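Local coordinates for metagenomic carboxyl esterase MGS0156 (Uncultured organism, PDB 5D8M), which probably hydrolyses carboxylic ester bonds, as an esterase with an alpha/beta-hydrolase type of fold, at residues R125-A137 / S207-A221. Residues are numbered along the deposited sequence; the frame is centred on the assembly and turned at random.
Sequences RTGGRWGSARNAA and SMPLSSCPPGEGTEA
Arg129 reaches into the loop 208-216 and bonds its backbone through all three guanidinium nitrogens. CB passes Pro214 O, CG and CD run alongside Cys213 SG, and NE, close to the same sulfur, donates to Pro214 O (3.2 Å) from above the carbonyl plane. A bend at chi3 (-81°) turns the guanidinium between Leu210 CD1, centred over one face, and Pro215 CA, offset toward the rim of the other. At its end NH1 and NH2 converge on Met208 O, the NH2 bond (2.6 Å) lying on a lone pair; NH1 also bonds Cys213 O, and NH2 bonds Ala205 O. An alanine here would remove all these donors and is likely to leave the carbonyls of Met208 and Cys213 without their mates and the loop freer to shift. Next along, Trp130 NE1 donates to Pro215 O (3.0 Å) in the ring plane, while its CZ2 packs on Pro214 CG. Glu220 OE2 accepts from Gly131 N (2.8 Å). The arginine and the Cys213-Cys99 disulfide together hold the excursion between strands 178-184 and 244-248 against the turn that leads into helix 132-143, in an alpha/beta-hydrolase-like fold built on a parallel sheet.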
# COMPACT_ATOMS: atom_id res chain seq x y z
N ARG A 125 -7.82 -3.78 12.04
CA ARG A 125 -8.48 -4.91 11.38
C ARG A 125 -9.63 -4.36 10.56
O ARG A 125 -10.54 -3.75 11.10
CB ARG A 125 -8.99 -5.94 12.40
CG ARG A 125 -9.78 -7.07 11.76
CD ARG A 125 -10.05 -8.21 12.74
NE ARG A 125 -10.97 -9.18 12.16
CZ ARG A 125 -11.25 -10.38 12.69
NH1 ARG A 125 -10.67 -10.77 13.82
NH2 ARG A 125 -12.12 -11.17 12.07
N THR A 126 -9.55 -4.51 9.25
CA THR A 126 -10.63 -4.15 8.33
C THR A 126 -11.35 -5.42 7.86
O THR A 126 -10.86 -6.54 8.08
CB THR A 126 -10.10 -3.39 7.10
OG1 THR A 126 -9.18 -4.22 6.38
CG2 THR A 126 -9.40 -2.10 7.50
N GLY A 127 -12.51 -5.26 7.23
CA GLY A 127 -13.19 -6.38 6.62
C GLY A 127 -12.44 -6.77 5.36
O GLY A 127 -12.30 -5.96 4.43
N GLY A 128 -11.94 -7.99 5.33
CA GLY A 128 -11.25 -8.49 4.15
C GLY A 128 -12.16 -8.58 2.94
O GLY A 128 -11.69 -8.52 1.80
N ARG A 129 -13.46 -8.75 3.18
CA ARG A 129 -14.43 -8.87 2.10
C ARG A 129 -15.48 -7.75 2.08
O ARG A 129 -16.56 -7.90 1.51
CB ARG A 129 -15.10 -10.24 2.18
CG ARG A 129 -14.10 -11.39 2.13
CD ARG A 129 -14.79 -12.71 1.90
NE ARG A 129 -15.36 -13.27 3.12
CZ ARG A 129 -16.03 -14.42 3.16
NH1 ARG A 129 -16.50 -14.88 4.31
NH2 ARG A 129 -16.24 -15.10 2.05
N TRP A 130 -15.16 -6.61 2.70
CA TRP A 130 -16.11 -5.51 2.84
C TRP A 130 -15.74 -4.31 1.97
O TRP A 130 -14.58 -4.14 1.65
CB TRP A 130 -16.18 -5.06 4.30
CG TRP A 130 -16.91 -6.05 5.20
CD1 TRP A 130 -17.60 -7.17 4.81
CD2 TRP A 130 -17.03 -5.98 6.62
NE1 TRP A 130 -18.14 -7.80 5.91
CE2 TRP A 130 -17.81 -7.08 7.03
CE3 TRP A 130 -16.56 -5.09 7.58
CZ2 TRP A 130 -18.12 -7.32 8.37
CZ3 TRP A 130 -16.86 -5.34 8.92
CH2 TRP A 130 -17.64 -6.43 9.29
N GLY A 131 -16.71 -3.46 1.64
CA GLY A 131 -16.47 -2.30 0.79
C GLY A 131 -15.72 -1.20 1.54
O GLY A 131 -15.59 -1.23 2.77
N SER A 132 -15.23 -0.22 0.80
CA SER A 132 -14.46 0.87 1.39
C SER A 132 -15.25 1.74 2.39
O SER A 132 -14.69 2.16 3.38
CB SER A 132 -13.88 1.75 0.29
OG SER A 132 -12.81 1.07 -0.33
N ALA A 133 -16.54 1.99 2.13
CA ALA A 133 -17.32 2.79 3.06
C ALA A 133 -17.44 2.13 4.43
O ALA A 133 -17.31 2.79 5.48
CB ALA A 133 -18.71 3.07 2.50
N ARG A 134 -17.71 0.83 4.43
CA ARG A 134 -17.82 0.10 5.68
C ARG A 134 -16.47 0.08 6.44
O ARG A 134 -16.43 0.25 7.66
CB ARG A 134 -18.32 -1.32 5.41
CG ARG A 134 -18.64 -2.06 6.70
CD ARG A 134 -19.40 -3.34 6.44
NE ARG A 134 -19.95 -3.91 7.67
CZ ARG A 134 -20.70 -5.01 7.70
NH1 ARG A 134 -20.96 -5.66 6.58
NH2 ARG A 134 -21.18 -5.46 8.85
N ASN A 135 -15.37 -0.09 5.71
CA ASN A 135 -14.05 -0.11 6.35
C ASN A 135 -13.60 1.27 6.81
O ASN A 135 -12.91 1.40 7.81
CB ASN A 135 -13.01 -0.71 5.41
CG ASN A 135 -13.10 -2.22 5.35
OD1 ASN A 135 -13.77 -2.83 6.17
ND2 ASN A 135 -12.39 -2.83 4.42
N ALA A 136 -13.99 2.29 6.06
CA ALA A 136 -13.72 3.68 6.44
C ALA A 136 -14.31 4.00 7.81
O ALA A 136 -13.70 4.72 8.60
CB ALA A 136 -14.26 4.64 5.39
N ALA A 137 -15.50 3.48 8.10
CA ALA A 137 -16.10 3.73 9.40
C ALA A 137 -15.32 3.02 10.52
O ALA A 137 -15.19 3.55 11.63
CB ALA A 137 -17.58 3.32 9.40
N SER A 207 -19.37 -14.37 -0.35
CA SER A 207 -20.36 -14.89 0.58
C SER A 207 -20.02 -16.24 1.22
O SER A 207 -20.74 -16.71 2.11
CB SER A 207 -21.71 -14.99 -0.12
OG SER A 207 -21.61 -15.78 -1.30
N MSE A 208 -18.94 -16.88 0.78
CA MSE A 208 -18.65 -18.20 1.31
C MSE A 208 -18.15 -18.11 2.75
O MSE A 208 -17.39 -17.20 3.09
CB MSE A 208 -17.64 -18.94 0.42
CG MSE A 208 -16.30 -18.26 0.30
SE MSE A 208 -15.00 -19.45 -0.52
CE MSE A 208 -15.20 -20.93 0.74
N PRO A 209 -18.59 -19.04 3.60
CA PRO A 209 -18.24 -19.05 5.02
C PRO A 209 -16.75 -19.30 5.25
O PRO A 209 -16.20 -20.29 4.77
CB PRO A 209 -19.09 -20.19 5.59
CG PRO A 209 -19.32 -21.08 4.42
CD PRO A 209 -19.45 -20.18 3.23
N LEU A 210 -16.11 -18.39 5.98
CA LEU A 210 -14.71 -18.51 6.34
C LEU A 210 -14.58 -18.17 7.82
O LEU A 210 -15.22 -17.23 8.31
CB LEU A 210 -13.83 -17.59 5.49
CG LEU A 210 -13.79 -17.75 3.96
CD1 LEU A 210 -13.04 -16.60 3.33
CD2 LEU A 210 -13.14 -19.08 3.54
N SER A 211 -13.76 -18.93 8.53
CA SER A 211 -13.68 -18.77 9.98
C SER A 211 -12.83 -17.55 10.39
O SER A 211 -12.78 -17.21 11.57
CB SER A 211 -13.10 -20.04 10.62
OG SER A 211 -11.80 -20.30 10.14
N SER A 212 -12.19 -16.89 9.43
CA SER A 212 -11.33 -15.75 9.74
C SER A 212 -11.82 -14.41 9.19
O SER A 212 -11.23 -13.38 9.50
CB SER A 212 -9.91 -16.01 9.24
OG SER A 212 -9.23 -16.87 10.15
N CYS A 213 -12.86 -14.40 8.37
CA CYS A 213 -13.38 -13.12 7.89
C CYS A 213 -14.87 -13.25 7.57
O CYS A 213 -15.31 -14.25 7.00
CB CYS A 213 -12.57 -12.61 6.66
SG CYS A 213 -12.55 -13.73 5.24
N PRO A 214 -15.66 -12.25 7.97
CA PRO A 214 -17.10 -12.29 7.72
C PRO A 214 -17.36 -12.08 6.22
O PRO A 214 -16.52 -11.49 5.56
CB PRO A 214 -17.64 -11.11 8.56
CG PRO A 214 -16.48 -10.16 8.61
CD PRO A 214 -15.24 -11.01 8.65
N PRO A 215 -18.49 -12.55 5.70
CA PRO A 215 -18.84 -12.33 4.30
C PRO A 215 -19.20 -10.88 3.99
O PRO A 215 -19.65 -10.14 4.87
CB PRO A 215 -20.07 -13.22 4.10
CG PRO A 215 -20.68 -13.31 5.49
CD PRO A 215 -19.53 -13.31 6.44
N GLY A 216 -19.05 -10.50 2.72
CA GLY A 216 -19.56 -9.24 2.23
C GLY A 216 -20.94 -9.40 1.62
O GLY A 216 -21.45 -10.52 1.49
N GLU A 217 -21.53 -8.27 1.24
CA GLU A 217 -22.77 -8.24 0.48
C GLU A 217 -22.47 -8.01 -1.00
O GLU A 217 -21.59 -7.20 -1.34
CB GLU A 217 -23.71 -7.16 1.00
CG GLU A 217 -24.17 -7.38 2.43
CD GLU A 217 -25.17 -6.33 2.89
OE1 GLU A 217 -25.37 -5.33 2.16
OE2 GLU A 217 -25.74 -6.51 3.99
N GLY A 218 -23.20 -8.70 -1.87
CA GLY A 218 -23.02 -8.56 -3.30
C GLY A 218 -21.57 -8.71 -3.70
O GLY A 218 -20.96 -9.75 -3.46
N THR A 219 -21.02 -7.66 -4.31
CA THR A 219 -19.60 -7.62 -4.62
C THR A 219 -18.98 -6.33 -4.07
O THR A 219 -18.14 -5.73 -4.73
CB THR A 219 -19.33 -7.70 -6.13
OG1 THR A 219 -19.98 -6.59 -6.78
CG2 THR A 219 -19.87 -9.02 -6.71
N GLU A 220 -19.39 -5.93 -2.86
CA GLU A 220 -18.99 -4.64 -2.28
C GLU A 220 -17.47 -4.39 -2.26
O GLU A 220 -17.01 -3.29 -2.59
CB GLU A 220 -19.57 -4.50 -0.86
CG GLU A 220 -19.14 -5.58 0.17
CD GLU A 220 -19.73 -5.33 1.58
OE1 GLU A 220 -20.67 -6.04 1.98
OE2 GLU A 220 -19.24 -4.42 2.29
N ALA A 221 -16.70 -5.40 -1.89
CA ALA A 221 -15.25 -5.26 -1.81
C ALA A 221 -14.62 -4.99 -3.19
O ALA A 221 -13.78 -4.09 -3.36
CB ALA A 221 -14.65 -6.51 -1.18
O HOH W 1 -14.56 -9.48 5.64
O HOH W 2 -21.73 -8.24 5.15